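Local coordinates for protein binary enterotoxin of Clostridium perfringens component a (Clostridium perfringens, PDB 5WTZ) that is the enzymatic component of an iota-like binary enterotoxin, binding NAD+ and ADP-ribosylating host actin, at residues G307-L310 with N311-D314; S324-K327 with E328-G332. All blocks are in the same frame, centred on the assembly; numbering follows the deposited sequence.

Contact 1 of 2, residues G307-L310 with N311-D314; sequences GLDL and NSPD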
loop_
_atom_site.group_PDB
_atom_site.type_symbol
_atom_site.label_atom_id
_atom_site.label_comp_id
_atom_site.label_asym_id
_atom_site.label_seq_id
_atom_site.Cartn_x
_atom_site.Cartn_y
_atom_site.Cartn_z
ATOM N N GLY A 307 12.664 -17.847 -2.130
ATOM C CA GLY A 307 13.389 -19.060 -1.783
ATOM C C GLY A 307 12.539 -20.157 -1.169
ATOM O O GLY A 307 13.060 -21.017 -0.468
ATOM N N LEU A 308 11.236 -20.130 -1.436
ATOM C CA LEU A 308 10.327 -21.171 -0.968
ATOM C C LEU A 308 9.806 -22.051 -2.112
ATOM O O LEU A 308 9.849 -21.656 -3.286
ATOM C CB LEU A 308 9.144 -20.545 -0.219
ATOM C CG LEU A 308 9.492 -19.760 1.054
ATOM C CD1 LEU A 308 8.286 -18.995 1.557
ATOM C CD2 LEU A 308 10.032 -20.681 2.136
ATOM N N ASP A 309 9.357 -23.252 -1.755
ATOM C CA ASP A 309 8.629 -24.148 -2.658
ATOM C C ASP A 309 7.157 -24.141 -2.279
ATOM O O ASP A 309 6.796 -23.733 -1.171
ATOM C CB ASP A 309 9.150 -25.581 -2.575
ATOM C CG ASP A 309 10.619 -25.682 -2.866
ATOM O OD1 ASP A 309 11.041 -25.202 -3.937
ATOM O OD2 ASP A 309 11.352 -26.222 -2.008
ATOM N N LEU A 310 6.316 -24.633 -3.182
ATOM C CA LEU A 310 4.884 -24.738 -2.928
ATOM C C LEU A 310 4.587 -25.575 -1.680
ATOM O O LEU A 310 3.613 -25.319 -0.972
ATOM C CB LEU A 310 4.177 -25.335 -4.148
ATOM C CG LEU A 310 2.905 -24.644 -4.646
ATOM C CD1 LEU A 310 3.133 -23.154 -4.899
ATOM C CD2 LEU A 310 2.392 -25.330 -5.902
ATOM N N ASN A 311 5.434 -26.560 -1.400
ATOM C CA ASN A 311 5.227 -27.428 -0.241
ATOM C C ASN A 311 6.218 -27.213 0.902
ATOM O O ASN A 311 6.388 -28.087 1.762
ATOM C CB ASN A 311 5.273 -28.888 -0.678
ATOM C CG ASN A 311 4.266 -29.193 -1.764
ATOM O OD1 ASN A 311 4.612 -29.736 -2.813
ATOM N ND2 ASN A 311 3.007 -28.829 -1.523
ATOM N N SER A 312 6.872 -26.058 0.914
ATOM C CA SER A 312 7.719 -25.699 2.042
ATOM C C SER A 312 6.834 -25.504 3.258
ATOM O O SER A 312 5.815 -24.823 3.172
ATOM C CB SER A 312 8.514 -24.422 1.764
ATOM O OG SER A 312 9.405 -24.588 0.670
ATOM N N PRO A 313 7.213 -26.115 4.385
ATOM C CA PRO A 313 6.580 -25.839 5.676
ATOM C C PRO A 313 6.485 -24.342 5.954
ATOM O O PRO A 313 5.473 -23.873 6.485
ATOM C CB PRO A 313 7.517 -26.526 6.671
ATOM C CG PRO A 313 8.075 -27.672 5.915
ATOM C CD PRO A 313 8.159 -27.240 4.464
ATOM N N ASP A 314 7.517 -23.594 5.572
ATOM C CA ASP A 314 7.574 -22.163 5.838
ATOM C C ASP A 314 6.553 -21.386 5.004
ATOM O O ASP A 314 6.278 -20.226 5.278
ATOM C CB ASP A 314 8.984 -21.624 5.558
ATOM C CG ASP A 314 10.003 -22.067 6.594
ATOM O OD1 ASP A 314 9.651 -22.864 7.489
ATOM O OD2 ASP A 314 11.168 -21.623 6.503
HETATM O O HOH W 1 9.647 -27.780 0.077
#
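The hydroxyl of Ser312 turns back onto the main chain of Asp309, and its OG accepts the N-H of Asp309, N to OG 2.8 Å, in a nearly straight bond with an N-H...O angle of 159°. A water also lies 3.3 Å from Ser312 OG and donates to Asp309 OD2 at 3.1 Å, so that it links the hydroxyl to the carboxylate. The serine reaches the amide because OG is anti to its own carbonyl carbon (chi1 -63°), which folds the short side chain back over the turn and brings OG within 3.4 Å of Asp309 CB. Asp309 to Ser312 form a type I beta turn. Its closing bond runs from Ser312 N to Asp309 O, 3.1 Å apart. Ser312 therefore meets Asp309 twice, its amide bonding to the O of Asp309 and its hydroxyl to the N.

Next to the turn, Leu308 makes the apolar half of the contact. Its CD2 branch rests against Asp314 CB at 3.7 Å and brushes Ser312 CB at 4.1 Å, the leucine and aspartate side chains meeting at about a right angle. Beyond CB, Asp314 turns polar, and its carboxylate forms a salt bridge to Lys325 on helix 320-330.

The turn lies at the surface of the ADP-ribosyltransferase domain that carries the bound NAD. Leu308 and Leu310 both lean on Pro303 and Tyr315, and the side chain of Leu310 is about 8 Å from the bound NAD, close to the nucleotide-binding residue Gly302 at the start of this loop. The turn lies in the connection from strand 295-301 to helix 320-330.

Contact 2 of 2, residues S324-K327 with E328-G332; sequences SKFK and EKWLG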
loop_
_atom_site.group_PDB
_atom_site.type_symbol
_atom_site.label_atom_id
_atom_site.label_comp_id
_atom_site.label_asym_id
_atom_site.label_seq_id
_atom_site.Cartn_x
_atom_site.Cartn_y
_atom_site.Cartn_z
ATOM N N SER A 324 5.572 -14.885 11.007
ATOM C CA SER A 324 6.635 -14.262 11.804
ATOM C C SER A 324 8.025 -14.533 11.234
ATOM O O SER A 324 8.861 -13.625 11.149
ATOM C CB SER A 324 6.574 -14.752 13.249
ATOM O OG SER A 324 5.343 -14.389 13.840
ATOM N N LYS A 325 8.266 -15.785 10.849
ATOM C CA LYS A 325 9.532 -16.176 10.227
ATOM C C LYS A 325 9.780 -15.369 8.962
ATOM O O LYS A 325 10.892 -14.898 8.723
ATOM C CB LYS A 325 9.546 -17.670 9.890
ATOM C CG LYS A 325 9.773 -18.588 11.072
ATOM C CD LYS A 325 9.827 -20.063 10.650
ATOM C CE LYS A 325 11.203 -20.459 10.130
ATOM N NZ LYS A 325 11.293 -21.921 9.829
ATOM N N PHE A 326 8.734 -15.201 8.158
ATOM C CA PHE A 326 8.850 -14.518 6.884
ATOM C C PHE A 326 9.170 -13.047 7.106
ATOM O O PHE A 326 9.994 -12.455 6.395
ATOM C CB PHE A 326 7.558 -14.677 6.081
ATOM C CG PHE A 326 7.680 -14.282 4.646
ATOM C CD1 PHE A 326 8.098 -15.203 3.694
ATOM C CD2 PHE A 326 7.364 -12.995 4.236
ATOM C CE1 PHE A 326 8.213 -14.847 2.362
ATOM C CE2 PHE A 326 7.479 -12.628 2.899
ATOM C CZ PHE A 326 7.893 -13.556 1.959
ATOM N N LYS A 327 8.515 -12.459 8.104
ATOM C CA LYS A 327 8.735 -11.057 8.427
ATOM C C LYS A 327 10.154 -10.854 8.923
ATOM O O LYS A 327 10.826 -9.899 8.519
ATOM C CB LYS A 327 7.719 -10.563 9.460
ATOM C CG LYS A 327 6.298 -10.464 8.917
ATOM C CD LYS A 327 5.374 -9.849 9.952
ATOM C CE LYS A 327 4.002 -9.566 9.370
ATOM N NZ LYS A 327 3.298 -8.536 10.175
ATOM N N GLU A 328 10.618 -11.759 9.782
ATOM C CA GLU A 328 11.963 -11.675 10.329
ATOM C C GLU A 328 13.022 -11.813 9.227
ATOM O O GLU A 328 14.047 -11.128 9.240
ATOM C CB GLU A 328 12.168 -12.747 11.397
ATOM C CG GLU A 328 11.886 -12.272 12.815
ATOM C CD GLU A 328 12.984 -11.370 13.357
ATOM O OE1 GLU A 328 14.165 -11.558 12.976
ATOM O OE2 GLU A 328 12.663 -10.476 14.166
ATOM N N LYS A 329 12.758 -12.685 8.264
ATOM C CA LYS A 329 13.719 -12.940 7.199
ATOM C C LYS A 329 13.813 -11.777 6.210
ATOM O O LYS A 329 14.909 -11.443 5.757
ATOM C CB LYS A 329 13.351 -14.235 6.466
ATOM C CG LYS A 329 14.361 -14.712 5.428
ATOM C CD LYS A 329 14.018 -16.129 4.999
ATOM C CE LYS A 329 14.843 -16.586 3.808
ATOM N NZ LYS A 329 16.310 -16.567 4.078
ATOM N N TRP A 330 12.686 -11.134 5.900
ATOM C CA TRP A 330 12.642 -10.231 4.742
ATOM C C TRP A 330 12.404 -8.742 5.022
ATOM O O TRP A 330 12.767 -7.917 4.189
ATOM C CB TRP A 330 11.579 -10.715 3.746
ATOM C CG TRP A 330 11.876 -12.091 3.193
ATOM C CD1 TRP A 330 11.184 -13.252 3.445
ATOM C CD2 TRP A 330 12.963 -12.456 2.328
ATOM N NE1 TRP A 330 11.774 -14.302 2.790
ATOM C CE2 TRP A 330 12.870 -13.846 2.102
ATOM C CE3 TRP A 330 14.013 -11.747 1.736
ATOM C CZ2 TRP A 330 13.775 -14.534 1.294
ATOM C CZ3 TRP A 330 14.914 -12.438 0.932
ATOM C CH2 TRP A 330 14.782 -13.813 0.713
ATOM N N LEU A 331 11.783 -8.384 6.145
ATOM C CA LEU A 331 11.566 -6.961 6.436
ATOM C C LEU A 331 12.876 -6.171 6.371
ATOM O O LEU A 331 13.886 -6.567 6.953
ATOM C CB LEU A 331 10.921 -6.762 7.818
ATOM C CG LEU A 331 9.397 -6.937 7.901
ATOM C CD1 LEU A 331 8.919 -6.637 9.321
ATOM C CD2 LEU A 331 8.700 -6.041 6.910
ATOM N N GLY A 332 12.852 -5.051 5.662
ATOM C CA GLY A 332 14.009 -4.186 5.590
ATOM C C GLY A 332 15.113 -4.689 4.674
ATOM O O GLY A 332 16.143 -4.036 4.528
#
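Residues 324-330 are the C-terminal end of helix 320-330 of the NAD-binding ADP-ribosyltransferase domain, with regular i to i+4 bonds such as Glu328 N to Ser324 O at 2.9 Å, before Leu331 leaves helical geometry. At this end Leu331 N still bonds to Lys327 O at 3.0 Å, while the N-H of Trp330 is shared between Phe326 O and, weakly, Lys327 O. Gly332 follows with a positive phi of 76°, and its backbone pairs with Ile395 as the chain moves toward strand 334-337.

One helical turn apart, Phe326 and Trp330 form an edge-to-face pair. The five-membered ring of Trp330 brings its edge to the face of Phe326, the centroids 4.4 Å apart and the planes inclined at 52°. With CG of Phe326 anti to the backbone N (chi1 -167°), the phenyl ring is set with one face under the CD1 edge of Trp330. Phe326 is buried against Leu414, Ile416 and Ile398 of the sheet, and Phe306 meets both aromatic rings. Lys327 CB touches Leu331 CD1 more loosely. Trp330 CD1 sits 3.4 Å above the Phe326 ring plane, over its centre, and 3.5 Å from Phe326 CE1.

How the contacts relate
From the N-terminal side, the chain leaves strand 295-301, an outer strand of the second five-stranded sheet, and closes contact 1 as a turn in the following loop. It then enters helix 320-330, whose C-terminal end forms contact 2 before the chain continues to strand 334-337 at the sheet's other edge. The contacts are local and come in series, neither nested nor crossed, with centres about 15 Å apart. They nevertheless touch: a salt bridge joins Asp314 OD1 to Lys325 NZ at 3.0 Å, and Leu308 CD1 packs on Phe326 CE1 at 4.2 Å. The loop beside the NAD site is thereby tied to the helix.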